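PDB 5BN1: acetylxylan esterase from Geobacillus stearothermophilus, which removes acetyl groups from the xylose units of xylan and xylo-oligosaccharides during the breakdown of plant hemicellulose. Local coordinates for residues Ala39-Leu44 against Ala206-Ile211; Asn92-Gln97 against Asp145-Thr150; Ser119-Thr124 against Glu163-Leu168; Met134-Ile139 against Arg156-Ile161; Ala186-Asp191 against Ser196-Met201. The protein carries 1 engineered substitution. All blocks are in the same frame, centred on the assembly; numbering follows the deposited sequence.

Interactions 1, 2, 4 and 5 are buried, while interaction 3 is partly so. Interactions 2, 3 and 4 all draw on helix 146-165, at its start, its end and its middle. Interactions 1 and 5 share helix 197-211 in the same way, and Tyr40 of interaction 1 packs on Val197, His200 and Met201 of interaction 5. Side chains meet through apolar groups in interactions 1 and 4. Interaction 2 adds a methionine sulfur beside an indole, and interaction 3 brings hydroxyls against a valine methyl. Interaction 5 differs in having a direct backbone hydrogen bond and, in one serine conformer, a water bridge. Interactions 2 and 5 contain inferred active-site residues and touch where Trp95 meets Asp191.

Interaction 1 of 5, residues Ala39-Leu44 against Ala206-Ile211; sequences AYVVGL and AFLREI
The helical segments 39-44 and 206-211 cross at -51°, with their axes 10.4 Å apart at closest approach and Val41 facing Leu208. Four apolar side chains fill the space between them. Val41 stands between Phe207 and Leu208 and touches both. Its CG2 lies 3.9 Å from Phe207 CD1, in an oblique approach to the ring. Its CG1 meets the same side of the ring at CD1 and CE1, and also reaches Leu208 CD2 at 4.0 Å. Both methyls lie on one side of the ring plane, near CD1. CG of Phe207 is anti to the backbone N (chi1 -179°), which carries the ring out toward Val41. One turn further along helix 37-48, Leu44 meets the other branch of Leu208. Leu44 CD1 and Leu208 CD1 are 3.7 Å apart, and the two leucine side chains cross at about a right angle. Leu208 therefore uses both methyls, CD2 for Val41 and CD1 for Leu44. In this SGNH hydrolase of the GDSL family, the contact joins an early helix to the last helix of the chain. Helix 197-211 packs on the central parallel sheet, where Phe207 also touches Ile132 and Met134 of strand 130-134 and its ring meets that of Phe11. Leu44 additionally packs on Met201 of a neighbouring subunit, while Leu208 touches Phe213 of its own chain.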
# COMPACT_ATOMS: atom_id res chain seq x y z
N ALA A 39 13.26 17.06 -18.96
CA ALA A 39 12.70 16.12 -19.88
C ALA A 39 12.18 16.82 -21.10
O ALA A 39 12.24 16.23 -22.21
CB ALA A 39 11.59 15.32 -19.20
N TYR A 40 11.54 17.96 -20.95
CA TYR A 40 10.99 18.68 -22.06
C TYR A 40 12.06 19.15 -23.05
O TYR A 40 11.90 19.11 -24.27
CB TYR A 40 10.09 19.84 -21.66
CG TYR A 40 8.91 19.53 -20.79
CD1 TYR A 40 8.47 18.25 -20.68
CD2 TYR A 40 8.23 20.51 -20.22
CE1 TYR A 40 7.37 17.96 -19.83
CE2 TYR A 40 7.15 20.26 -19.35
CZ TYR A 40 6.74 19.01 -19.20
OH TYR A 40 5.60 18.71 -18.38
N VAL A 41 13.19 19.63 -22.48
CA VAL A 41 14.31 19.98 -23.31
C VAL A 41 14.78 18.78 -24.14
O VAL A 41 14.98 18.92 -25.35
CB VAL A 41 15.45 20.57 -22.40
CG1 VAL A 41 16.78 20.54 -23.15
CG2 VAL A 41 15.12 21.97 -21.84
N VAL A 42 14.97 17.65 -23.50
CA VAL A 42 15.47 16.45 -24.17
C VAL A 42 14.46 16.02 -25.22
O VAL A 42 14.78 15.75 -26.37
CB VAL A 42 15.81 15.37 -23.23
CG1 VAL A 42 16.22 14.08 -23.97
CG2 VAL A 42 16.92 15.87 -22.29
N GLY A 43 13.18 16.07 -24.84
CA GLY A 43 12.21 15.64 -25.82
C GLY A 43 12.04 16.50 -26.97
O GLY A 43 11.79 16.01 -28.13
N LEU A 44 12.04 17.86 -26.85
CA LEU A 44 11.98 18.80 -27.92
C LEU A 44 13.24 18.65 -28.86
O LEU A 44 13.12 18.72 -30.08
CB LEU A 44 11.87 20.23 -27.43
CG LEU A 44 10.41 20.61 -26.98
CD1 LEU A 44 10.41 21.78 -26.08
CD2 LEU A 44 9.59 20.85 -28.29
N ALA A 206 13.27 28.75 -22.55
CA ALA A 206 14.43 29.68 -22.26
C ALA A 206 15.72 28.98 -22.35
O ALA A 206 16.72 29.59 -22.91
CB ALA A 206 14.20 30.31 -20.91
N PHE A 207 15.87 27.77 -21.87
CA PHE A 207 17.07 26.96 -21.99
C PHE A 207 17.42 26.77 -23.46
O PHE A 207 18.59 27.00 -23.89
CB PHE A 207 16.98 25.70 -21.23
CG PHE A 207 18.20 24.88 -21.32
CD1 PHE A 207 18.41 23.98 -22.35
CD2 PHE A 207 19.19 25.01 -20.34
CE1 PHE A 207 19.56 23.25 -22.44
CE2 PHE A 207 20.35 24.26 -20.42
CZ PHE A 207 20.52 23.38 -21.47
N LEU A 208 16.43 26.26 -24.21
CA LEU A 208 16.68 25.97 -25.60
C LEU A 208 17.14 27.17 -26.39
O LEU A 208 18.08 27.04 -27.25
CB LEU A 208 15.41 25.31 -26.21
CG LEU A 208 15.14 23.88 -25.76
CD1 LEU A 208 13.74 23.44 -26.08
CD2 LEU A 208 16.13 22.86 -26.31
N ARG A 209 16.56 28.31 -26.14
CA ARG A 209 16.91 29.55 -26.84
C ARG A 209 18.41 29.79 -26.65
O ARG A 209 19.18 30.07 -27.60
CB ARG A 209 16.07 30.66 -26.36
CG ARG A 209 16.45 31.99 -27.02
CD ARG A 209 15.81 33.11 -26.28
NE ARG A 209 15.71 34.38 -26.94
CZ ARG A 209 15.33 35.52 -26.34
NH1 ARG A 209 14.99 35.53 -25.02
NH2 ARG A 209 15.25 36.66 -27.05
N GLU A 210 18.89 29.65 -25.41
CA GLU A 210 20.30 29.97 -25.12
C GLU A 210 21.28 28.98 -25.74
O GLU A 210 22.44 29.39 -26.09
CB GLU A 210 20.51 30.05 -23.62
CG GLU A 210 21.94 30.42 -23.20
CD GLU A 210 22.37 31.83 -23.58
OE1 GLU A 210 21.59 32.67 -24.14
OE2 GLU A 210 23.61 32.10 -23.20
N ILE A 211 20.85 27.73 -26.01
CA ILE A 211 21.71 26.78 -26.69
C ILE A 211 21.54 26.77 -28.22
O ILE A 211 22.20 25.90 -28.83
CB ILE A 211 21.70 25.37 -26.14
CG1 ILE A 211 20.28 24.70 -26.25
CG2 ILE A 211 22.20 25.32 -24.66
CD1 ILE A 211 20.37 23.24 -26.09

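Interaction 2 of 5, residues Asn92-Gln97 against Asp145-Thr150; sequences NDVWRQ and DPMRRT
Apolar contacts link Val94 to Met147 and Thr150. Val94 CG1 lies 3.9 Å from Met147 CG and 3.8 Å from Thr150 CG2. Thr150 turns its methyl to the valine, and its hydroxyl bonds to Tyr98. The sulfur contact is Met-aromatic. Met147 SD sits obliquely, 4.2 Å from the centroid of the Trp95 five-membered ring. The methionine chain is extended (chi1 178°, chi2 163°), which brings CE close to Trp95 CG and CD1. Other polar bonds lie within the segments or run to their surroundings. Asp145 OD1 caps helix 146-165, accepting from Arg148 N at 3.2 Å through its anti lone pair and weakly from Met147 N. It also bonds to Tyr184 of a neighbouring subunit. Arg96 NH2 bonds to Asn92 OD1 at 2.9 Å, from above the carbonyl plane. Trp95 stacks on Trp190 of the same neighbouring subunit. The Trp95 side chain lies about 4 Å from those of His194 and Asp191. The contact borders the probable SGNH charge relay, and segment 92-97 includes Asn92, the inferred transition-state stabiliser.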
# COMPACT_ATOMS: atom_id res chain seq x y z
N ASN A 92 16.02 27.92 -3.17
CA ASN A 92 15.94 27.50 -1.79
C ASN A 92 16.82 28.40 -0.89
O ASN A 92 16.47 28.73 0.22
CB ASN A 92 16.25 26.09 -1.62
CG ASN A 92 15.18 25.22 -2.24
OD1 ASN A 92 13.99 25.40 -1.89
ND2 ASN A 92 15.54 24.28 -3.00
N ASP A 93 17.98 28.79 -1.46
CA ASP A 93 18.91 29.70 -0.78
C ASP A 93 18.18 30.92 -0.29
O ASP A 93 18.45 31.43 0.82
CB ASP A 93 20.02 30.05 -1.74
CG ASP A 93 20.66 28.85 -2.38
OD1 ASP A 93 19.95 28.05 -3.11
OD2 ASP A 93 21.89 28.58 -2.24
N VAL A 94 17.28 31.46 -1.09
CA VAL A 94 16.42 32.56 -0.86
C VAL A 94 15.21 32.14 -0.01
O VAL A 94 14.86 32.79 0.96
CB VAL A 94 16.00 33.23 -2.16
CG1 VAL A 94 15.01 34.29 -1.92
CG2 VAL A 94 17.25 33.80 -2.88
N TRP A 95 14.48 31.15 -0.51
CA TRP A 95 13.15 30.84 0.08
C TRP A 95 13.24 30.60 1.56
O TRP A 95 12.36 31.06 2.28
CB TRP A 95 12.57 29.63 -0.63
CG TRP A 95 11.07 29.49 -0.58
CD1 TRP A 95 10.15 30.39 -0.14
CD2 TRP A 95 10.34 28.47 -1.28
NE1 TRP A 95 8.86 29.92 -0.39
CE2 TRP A 95 8.95 28.75 -1.10
CE3 TRP A 95 10.73 27.33 -1.93
CZ2 TRP A 95 7.97 27.93 -1.71
CZ3 TRP A 95 9.77 26.49 -2.46
CH2 TRP A 95 8.40 26.83 -2.33
N ARG A 96 14.23 29.86 2.01
CA ARG A 96 14.39 29.63 3.44
C ARG A 96 14.39 30.84 4.31
O ARG A 96 13.95 30.85 5.47
CB ARG A 96 15.54 28.68 3.74
CG ARG A 96 15.48 27.31 3.17
CD ARG A 96 14.36 26.42 3.71
NE ARG A 96 13.13 26.68 2.96
CZ ARG A 96 12.86 26.22 1.75
NH1 ARG A 96 11.69 26.54 1.17
NH2 ARG A 96 13.75 25.53 1.03
N GLN A 97 14.98 31.93 3.78
CA GLN A 97 15.03 33.19 4.48
C GLN A 97 13.66 33.78 4.81
O GLN A 97 13.46 34.59 5.68
CB GLN A 97 15.87 34.25 3.73
CG GLN A 97 17.26 33.78 3.40
CD GLN A 97 18.07 34.73 2.58
OE1 GLN A 97 18.06 35.99 2.88
NE2 GLN A 97 18.80 34.23 1.61
N ASP A 145 7.89 42.84 -4.13
CA ASP A 145 7.63 41.79 -3.15
C ASP A 145 9.00 41.40 -2.59
O ASP A 145 9.95 41.17 -3.33
CB ASP A 145 6.99 40.56 -3.86
CG ASP A 145 6.83 39.35 -2.94
OD1 ASP A 145 7.77 38.59 -2.85
OD2 ASP A 145 5.76 39.31 -2.33
N PRO A 146 9.13 41.28 -1.27
CA PRO A 146 10.44 41.06 -0.74
C PRO A 146 11.22 39.90 -1.26
O PRO A 146 12.41 39.93 -1.55
CB PRO A 146 10.19 40.89 0.79
CG PRO A 146 8.99 41.66 1.05
CD PRO A 146 8.15 41.57 -0.22
N MET A 147 10.54 38.75 -1.46
CA MET A 147 11.25 37.55 -1.90
C MET A 147 11.59 37.71 -3.43
O MET A 147 12.63 37.22 -3.83
CB MET A 147 10.44 36.26 -1.67
CG MET A 147 11.17 35.08 -2.17
SD MET A 147 10.51 33.52 -1.49
CE MET A 147 11.26 32.37 -2.58
N ARG A 148 10.71 38.34 -4.21
CA ARG A 148 11.05 38.59 -5.57
C ARG A 148 12.31 39.48 -5.71
O ARG A 148 13.17 39.22 -6.52
CB ARG A 148 9.86 39.25 -6.31
CG ARG A 148 10.17 39.72 -7.74
CD ARG A 148 10.54 38.68 -8.76
NE ARG A 148 11.24 39.29 -9.93
CZ ARG A 148 10.63 40.04 -10.81
NH1 ARG A 148 9.33 40.10 -10.92
NH2 ARG A 148 11.43 40.73 -11.66
N ARG A 149 12.32 40.50 -4.86
CA ARG A 149 13.49 41.44 -4.86
C ARG A 149 14.75 40.74 -4.52
O ARG A 149 15.80 40.88 -5.19
CB ARG A 149 13.18 42.59 -3.95
CG ARG A 149 14.27 43.65 -3.94
CD ARG A 149 13.72 44.85 -3.13
NE ARG A 149 13.41 44.56 -1.74
CZ ARG A 149 12.27 44.84 -1.00
NH1 ARG A 149 11.15 45.47 -1.46
NH2 ARG A 149 12.25 44.48 0.29
N THR A 150 14.72 39.89 -3.48
CA THR A 150 15.86 39.08 -3.19
C THR A 150 16.32 38.18 -4.27
O THR A 150 17.45 37.98 -4.65
CB THR A 150 15.70 38.41 -1.79
OG1 THR A 150 15.40 39.39 -0.77
CG2 THR A 150 16.82 37.55 -1.41

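Interaction 3 of 5, residues Ser119-Thr124 against Glu163-Leu168; sequences SLVLET and EETNSL
Val121 and Thr165 meet with their side chains crossing at about a right angle. Val121 CG1 does the touching, 3.7 Å from Thr165 OG1 and 3.8 Å from Thr165 CG2. The methyl thus rests against both branches of the threonine. In Val121, CG1 is anti to the backbone N (chi1 175°), which sends it across to helix 146-165. Leu122 comes to Thr165 from the neighbouring position, again at about a right angle, with CD2 3.9 Å from Thr165 CG2. The threonine methyl is therefore shared by a valine and a leucine from successive residues of helix 110-124. The fold here is the outer layer of the SGNH hydrolase, where the ends of two helices pack together on one side of the parallel sheet. Asn166, with positive phi, forms a Schellman motif after the last turn of helix 146-165, and the chain then turns into strand 168-170. Ser167 lies on this path. Its OG is 4.0 Å from Val121 CG1. The clear hydrogen bond of the threonine hydroxyl runs to Ile161 O in the preceding turn. Within helix 110-124, Thr124 OG1 donates to Leu120 O at 2.7 Å, and that oxygen also accepts from Thr124 N. Inward of the contact, Val121 packs on Ile131 and Leu133 of strand 130-134, whereas Leu122 is exposed to solvent. Thr165 O is held by Lys125 NZ.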
# COMPACT_ATOMS: atom_id res chain seq x y z
N SER A 119 32.96 29.57 -7.03
CA SER A 119 33.93 28.56 -6.92
C SER A 119 33.63 27.30 -7.67
O SER A 119 34.51 26.68 -8.33
CB SER A 119 34.15 28.18 -5.47
OG SER A 119 35.08 27.15 -5.32
N LEU A 120 32.37 26.89 -7.67
CA LEU A 120 31.96 25.72 -8.40
C LEU A 120 32.19 25.97 -9.92
O LEU A 120 32.58 25.03 -10.61
CB LEU A 120 30.46 25.37 -8.12
CG LEU A 120 30.32 24.79 -6.73
CD1 LEU A 120 28.80 24.62 -6.47
CD2 LEU A 120 30.98 23.50 -6.41
N VAL A 121 31.84 27.10 -10.42
CA VAL A 121 31.95 27.41 -11.85
C VAL A 121 33.41 27.41 -12.23
O VAL A 121 33.81 26.81 -13.21
CB VAL A 121 31.27 28.65 -12.25
CG1 VAL A 121 31.51 29.00 -13.67
CG2 VAL A 121 29.72 28.51 -12.00
N LEU A 122 34.23 28.08 -11.41
CA LEU A 122 35.66 28.12 -11.79
C LEU A 122 36.32 26.84 -11.69
O LEU A 122 37.26 26.58 -12.56
CB LEU A 122 36.36 29.19 -10.83
CG LEU A 122 36.04 30.61 -10.98
CD1 LEU A 122 36.66 31.47 -9.83
CD2 LEU A 122 36.42 31.12 -12.37
N GLU A 123 35.99 25.97 -10.78
CA GLU A 123 36.57 24.63 -10.63
C GLU A 123 36.17 23.75 -11.84
O GLU A 123 36.92 22.88 -12.31
CB GLU A 123 36.09 23.96 -9.30
CG GLU A 123 36.36 22.47 -9.16
CD GLU A 123 35.62 21.79 -8.00
OE1 GLU A 123 34.99 22.47 -7.11
OE2 GLU A 123 35.68 20.53 -8.02
N THR A 124 34.92 23.92 -12.25
CA THR A 124 34.37 23.06 -13.27
C THR A 124 34.78 23.47 -14.71
O THR A 124 34.99 22.61 -15.57
CB THR A 124 32.78 23.08 -13.13
OG1 THR A 124 32.51 22.64 -11.78
CG2 THR A 124 32.18 22.10 -14.16
N GLU A 163 29.01 36.09 -16.98
CA GLU A 163 29.77 37.13 -17.82
C GLU A 163 31.26 36.95 -17.62
O GLU A 163 32.05 36.76 -18.59
CB GLU A 163 29.31 38.49 -17.45
CG GLU A 163 28.26 38.93 -18.46
CD GLU A 163 27.36 40.07 -18.01
OE1 GLU A 163 26.20 40.21 -18.50
OE2 GLU A 163 27.83 40.84 -17.15
N GLU A 164 31.64 36.88 -16.39
CA GLU A 164 33.06 36.70 -16.01
C GLU A 164 33.72 35.43 -16.45
O GLU A 164 34.91 35.44 -16.83
CB GLU A 164 33.06 36.87 -14.53
CG GLU A 164 34.13 36.45 -13.60
CD GLU A 164 33.61 36.62 -12.13
OE1 GLU A 164 32.47 37.30 -11.93
OE2 GLU A 164 34.33 36.04 -11.23
N THR A 165 32.97 34.33 -16.50
CA THR A 165 33.47 32.99 -16.78
C THR A 165 33.17 32.58 -18.23
O THR A 165 33.48 31.45 -18.59
CB THR A 165 32.93 31.97 -15.79
OG1 THR A 165 31.49 31.92 -15.94
CG2 THR A 165 33.30 32.31 -14.34
N ASN A 166 32.54 33.45 -18.98
CA ASN A 166 32.13 33.23 -20.35
C ASN A 166 31.29 31.94 -20.40
O ASN A 166 31.45 31.07 -21.26
CB ASN A 166 33.40 33.17 -21.27
CG ASN A 166 34.18 34.48 -21.24
OD1 ASN A 166 33.61 35.56 -21.32
ND2 ASN A 166 35.50 34.39 -21.07
N SER A 167 30.38 31.85 -19.44
CA SER A 167 29.40 30.73 -19.46
C SER A 167 28.18 31.19 -20.23
O SER A 167 27.84 32.36 -20.34
CB SER A 167 29.01 30.49 -18.02
OG SER A 167 30.05 29.94 -17.23
N LEU A 168 27.39 30.24 -20.73
CA LEU A 168 26.12 30.58 -21.28
C LEU A 168 25.18 30.93 -20.06
O LEU A 168 25.45 30.59 -18.94
CB LEU A 168 25.52 29.37 -22.04
CG LEU A 168 26.30 28.95 -23.32
CD1 LEU A 168 25.62 27.74 -23.99
CD2 LEU A 168 26.33 30.13 -24.22

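Interaction 4 of 5, residues Met134-Ile139 against Arg156-Ile161; sequences MTPFYI and RVVKQI
This is a small, buried apolar contact between the end of strand 130-134, an inner strand of the sheet, with its following loop, and the middle of helix 146-165. One residue of the helix, Val158, supplies the close contacts on its side. Both of its methyls are used. Val158 CG2 meets Pro136 CD tip to tip at 3.9 Å. Val158 CG1 lies against the backbone instead, 4.0 Å from Met134 O and 4.1 Å from Thr135 CA. It also approaches Thr135 CG2 at 4.2 Å, with the two side chains crossing at a slant. The valine is set by CG1 anti to the backbone N (chi1 177°), and this spreads the two methyls along the chain from Met134 to Pro136. Thr135 sends its hydroxyl elsewhere. Its OG1 donates to Pro136 O at 3.0 Å, linking Thr135 to the next residue as the chain leaves the strand. Met134 bonds through its backbone to Ile87, and Thr135 to Val170, so the contact begins where the chain leaves the sheet. Helix 146-165 is the crossover of a beta-alpha-beta unit joining the parallel neighbours 130-134 and 168-170. Val158 also packs on Phe169 of strand 168-170. Tyr113 of helix 110-124 touches both Val158 and Pro136.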
# COMPACT_ATOMS: atom_id res chain seq x y z
N MET A 134 21.75 29.05 -15.21
CA MET A 134 20.41 29.55 -15.21
C MET A 134 20.09 30.23 -13.91
O MET A 134 20.41 29.76 -12.86
CB MET A 134 19.44 28.33 -15.29
CG MET A 134 19.66 27.43 -16.47
SD MET A 134 18.55 25.89 -16.56
CE MET A 134 17.01 26.72 -16.85
N THR A 135 19.45 31.35 -13.99
CA THR A 135 19.09 32.12 -12.77
C THR A 135 18.03 31.32 -11.99
O THR A 135 17.27 30.56 -12.63
CB THR A 135 18.50 33.51 -12.99
OG1 THR A 135 17.28 33.48 -13.78
CG2 THR A 135 19.48 34.37 -13.83
N PRO A 136 18.04 31.40 -10.69
CA PRO A 136 16.77 31.10 -9.98
C PRO A 136 15.70 32.04 -10.46
O PRO A 136 15.84 33.03 -11.22
CB PRO A 136 17.21 31.25 -8.54
CG PRO A 136 18.12 32.50 -8.55
CD PRO A 136 18.94 32.19 -9.76
N PHE A 137 14.46 31.83 -9.94
CA PHE A 137 13.35 32.64 -10.29
C PHE A 137 12.30 32.57 -9.15
O PHE A 137 12.37 31.67 -8.30
CB PHE A 137 12.65 32.13 -11.62
CG PHE A 137 12.12 30.73 -11.57
CD1 PHE A 137 10.87 30.54 -11.02
CD2 PHE A 137 12.86 29.65 -11.99
CE1 PHE A 137 10.39 29.23 -10.88
CE2 PHE A 137 12.41 28.37 -11.86
CZ PHE A 137 11.20 28.16 -11.28
N TYR A 138 11.37 33.50 -9.25
CA TYR A 138 10.22 33.53 -8.32
C TYR A 138 9.07 33.99 -9.14
O TYR A 138 9.15 35.04 -9.81
CB TYR A 138 10.48 34.37 -7.11
CG TYR A 138 9.46 34.27 -5.99
CD1 TYR A 138 9.15 33.05 -5.45
CD2 TYR A 138 8.92 35.40 -5.42
CE1 TYR A 138 8.29 32.92 -4.40
CE2 TYR A 138 8.03 35.27 -4.35
CZ TYR A 138 7.76 34.04 -3.84
OH TYR A 138 6.91 33.98 -2.73
N ILE A 139 7.97 33.19 -9.14
CA ILE A 139 6.91 33.51 -10.05
C ILE A 139 5.98 34.52 -9.40
O ILE A 139 4.98 34.23 -8.73
CB ILE A 139 6.17 32.20 -10.48
CG1 ILE A 139 7.14 31.22 -11.06
CG2 ILE A 139 5.00 32.55 -11.45
CD1 ILE A 139 6.58 29.83 -11.37
N ARG A 156 21.17 38.48 -10.29
CA ARG A 156 22.29 39.43 -10.69
C ARG A 156 23.59 38.75 -10.47
O ARG A 156 24.54 38.82 -11.32
CB ARG A 156 22.20 40.74 -9.99
CG ARG A 156 21.09 41.58 -10.39
CD ARG A 156 21.25 43.05 -10.03
NE ARG A 156 21.21 43.31 -8.59
CZ ARG A 156 20.15 43.47 -7.88
NH1 ARG A 156 18.91 43.28 -8.36
NH2 ARG A 156 20.24 43.72 -6.58
N VAL A 157 23.80 38.03 -9.36
CA VAL A 157 24.99 37.24 -9.12
C VAL A 157 25.25 36.26 -10.17
O VAL A 157 26.34 36.07 -10.69
CB VAL A 157 25.05 36.61 -7.69
CG1 VAL A 157 26.07 35.49 -7.62
CG2 VAL A 157 25.16 37.71 -6.60
N VAL A 158 24.22 35.45 -10.52
CA VAL A 158 24.37 34.48 -11.55
C VAL A 158 24.89 35.10 -12.90
O VAL A 158 25.76 34.47 -13.53
CB VAL A 158 23.04 33.70 -11.68
CG1 VAL A 158 23.16 32.71 -12.83
CG2 VAL A 158 22.73 32.92 -10.38
N LYS A 159 24.25 36.15 -13.29
CA LYS A 159 24.45 36.89 -14.58
C LYS A 159 25.95 37.35 -14.58
O LYS A 159 26.68 37.06 -15.56
CB LYS A 159 23.53 37.99 -14.73
CG LYS A 159 23.70 38.68 -16.13
CD LYS A 159 22.56 39.58 -16.45
CE LYS A 159 22.58 39.95 -17.98
NZ LYS A 159 21.47 40.85 -18.17
N GLN A 160 26.36 37.84 -13.44
CA GLN A 160 27.76 38.35 -13.39
C GLN A 160 28.78 37.27 -13.34
O GLN A 160 29.85 37.42 -14.06
CB GLN A 160 27.80 39.38 -12.28
CG GLN A 160 26.96 40.66 -12.44
CD GLN A 160 26.81 41.66 -13.77
OE1 GLN A 160 27.12 41.32 -14.94
NE2 GLN A 160 26.13 42.87 -13.54
N ILE A 161 28.54 36.17 -12.70
CA ILE A 161 29.37 34.99 -12.71
C ILE A 161 29.44 34.51 -14.19
O ILE A 161 30.49 34.09 -14.69
CB ILE A 161 29.03 33.90 -11.71
CG1 ILE A 161 29.20 34.39 -10.20
CG2 ILE A 161 29.84 32.68 -11.95
CD1 ILE A 161 28.64 33.49 -9.20

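Interaction 5 of 5, residues Ala186-Asp191 against Ser196-Met201; sequences AALAWD and SVAGHM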
# COMPACT_ATOMS: atom_id res chain seq x y z
N ALA A 186 -0.65 32.42 -9.47
CA ALA A 186 -1.32 31.17 -9.12
C ALA A 186 -1.75 30.35 -10.33
O ALA A 186 -1.93 29.17 -10.23
CB ALA A 186 -2.52 31.47 -8.30
N ALA A 187 -1.89 31.01 -11.49
CA ALA A 187 -2.18 30.29 -12.75
C ALA A 187 -1.03 29.41 -13.23
O ALA A 187 -1.26 28.44 -13.98
CB ALA A 187 -2.65 31.25 -13.81
N LEU A 188 0.19 29.73 -12.80
CA LEU A 188 1.37 28.96 -13.10
C LEU A 188 1.87 28.14 -11.90
O LEU A 188 2.43 27.04 -12.08
CB LEU A 188 2.51 29.89 -13.53
CG LEU A 188 2.28 30.61 -14.89
CD1 LEU A 188 3.34 31.72 -14.99
CD2 LEU A 188 2.42 29.59 -15.99
N ALA A 189 1.75 28.66 -10.67
CA ALA A 189 2.29 28.03 -9.50
C ALA A 189 1.64 28.59 -8.25
O ALA A 189 1.80 29.76 -7.87
CB ALA A 189 3.83 28.22 -9.38
N TRP A 190 0.83 27.75 -7.58
CA TRP A 190 0.24 28.16 -6.35
C TRP A 190 1.29 28.70 -5.34
O TRP A 190 0.97 29.68 -4.66
CB TRP A 190 -0.53 27.07 -5.66
CG TRP A 190 -1.95 26.85 -6.13
CD1 TRP A 190 -2.59 27.43 -7.16
CD2 TRP A 190 -2.88 25.94 -5.49
NE1 TRP A 190 -3.91 26.93 -7.20
CE2 TRP A 190 -4.09 26.06 -6.19
CE3 TRP A 190 -2.80 25.11 -4.39
CZ2 TRP A 190 -5.22 25.32 -5.81
CZ3 TRP A 190 -3.97 24.31 -4.03
CH2 TRP A 190 -5.12 24.50 -4.72
N ASP A 191 2.45 28.06 -5.26
CA ASP A 191 3.41 28.50 -4.23
C ASP A 191 4.46 29.43 -4.88
O ASP A 191 5.40 29.78 -4.15
CB ASP A 191 4.08 27.26 -3.62
CG ASP A 191 4.90 26.45 -4.53
OD1 ASP A 191 5.21 26.85 -5.69
OD2 ASP A 191 5.29 25.29 -4.12
N SER A 196 3.28 24.51 -13.10
CA SER A 196 2.58 23.58 -13.98
C SER A 196 3.48 23.17 -15.15
O SER A 196 4.61 23.70 -15.40
CB SER A 196 1.39 24.23 -14.68
OG SER A 196 1.70 25.38 -15.38
N VAL A 197 2.95 22.30 -16.01
CA VAL A 197 3.61 21.97 -17.27
C VAL A 197 3.96 23.23 -18.01
O VAL A 197 5.00 23.36 -18.69
CB VAL A 197 2.70 21.07 -18.16
CG1 VAL A 197 3.23 20.95 -19.60
CG2 VAL A 197 2.44 19.75 -17.46
N ALA A 198 3.08 24.22 -18.08
CA ALA A 198 3.33 25.46 -18.78
C ALA A 198 4.58 26.16 -18.23
O ALA A 198 5.37 26.67 -19.04
CB ALA A 198 2.15 26.41 -18.67
N GLY A 199 4.73 26.21 -16.94
CA GLY A 199 5.94 26.79 -16.36
C GLY A 199 7.17 26.07 -16.71
O GLY A 199 8.22 26.71 -17.01
N HIS A 200 7.10 24.74 -16.75
CA HIS A 200 8.27 23.93 -17.19
C HIS A 200 8.53 24.19 -18.65
O HIS A 200 9.70 24.10 -19.10
CB HIS A 200 8.10 22.48 -16.80
CG HIS A 200 8.52 22.25 -15.38
ND1 HIS A 200 7.70 22.21 -14.25
CD2 HIS A 200 9.74 22.13 -14.91
CE1 HIS A 200 8.47 22.03 -13.16
NE2 HIS A 200 9.73 21.97 -13.59
N MET A 201 7.50 24.41 -19.47
CA MET A 201 7.68 24.77 -20.85
C MET A 201 8.37 26.10 -20.99
O MET A 201 9.21 26.28 -21.87
CB MET A 201 6.37 24.80 -21.66
CG MET A 201 5.91 23.40 -21.91
SD MET A 201 6.96 22.45 -23.10
CE MET A 201 5.82 21.05 -22.96
O HOH W 1 -0.29 26.89 -15.95
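Leu188 and Ser196 have the most surface buried here, and both backbone and side chains join them. Ser196 N donates to Leu188 O at 2.9 Å, with an N-H...O angle of 156°. The donor lies nearly along the C=O axis, at a C=O...N angle of 165°. The bond ties the loop 186-191 to the residue just before helix 197-211. Ser196 holds the N-cap position of that helix. In one of its two conformers OG lies between the backbone N and the carbonyl carbon (chi1 54°) and donates to a water at 2.6 Å. The same water donates to Ala187 O at 2.7 Å. This second link to the loop, at Ala187, holds for that conformer. The side chain of Leu188 reaches over the first turn of the helix. Its CD2 is 4.2 Å from Ala198 CB and 4.2 Å from Gly199 N. The small residues Ala198 and Gly199 present a low surface to this methyl. Leu188 also packs on Phe176 and Val179 of helix 172-180 and on Ile139. Ser196 touches Phe30, and Ala198 touches Gln46, both of a neighbouring subunit. The chain between the two segments carries His194. Asp191 OD2 bonds to His194 ND1, while OD1 takes the backbone N of Val193. The contact closes the loop holding the inferred Asp-His relay of the catalytic triad, as in other SGNH hydrolases.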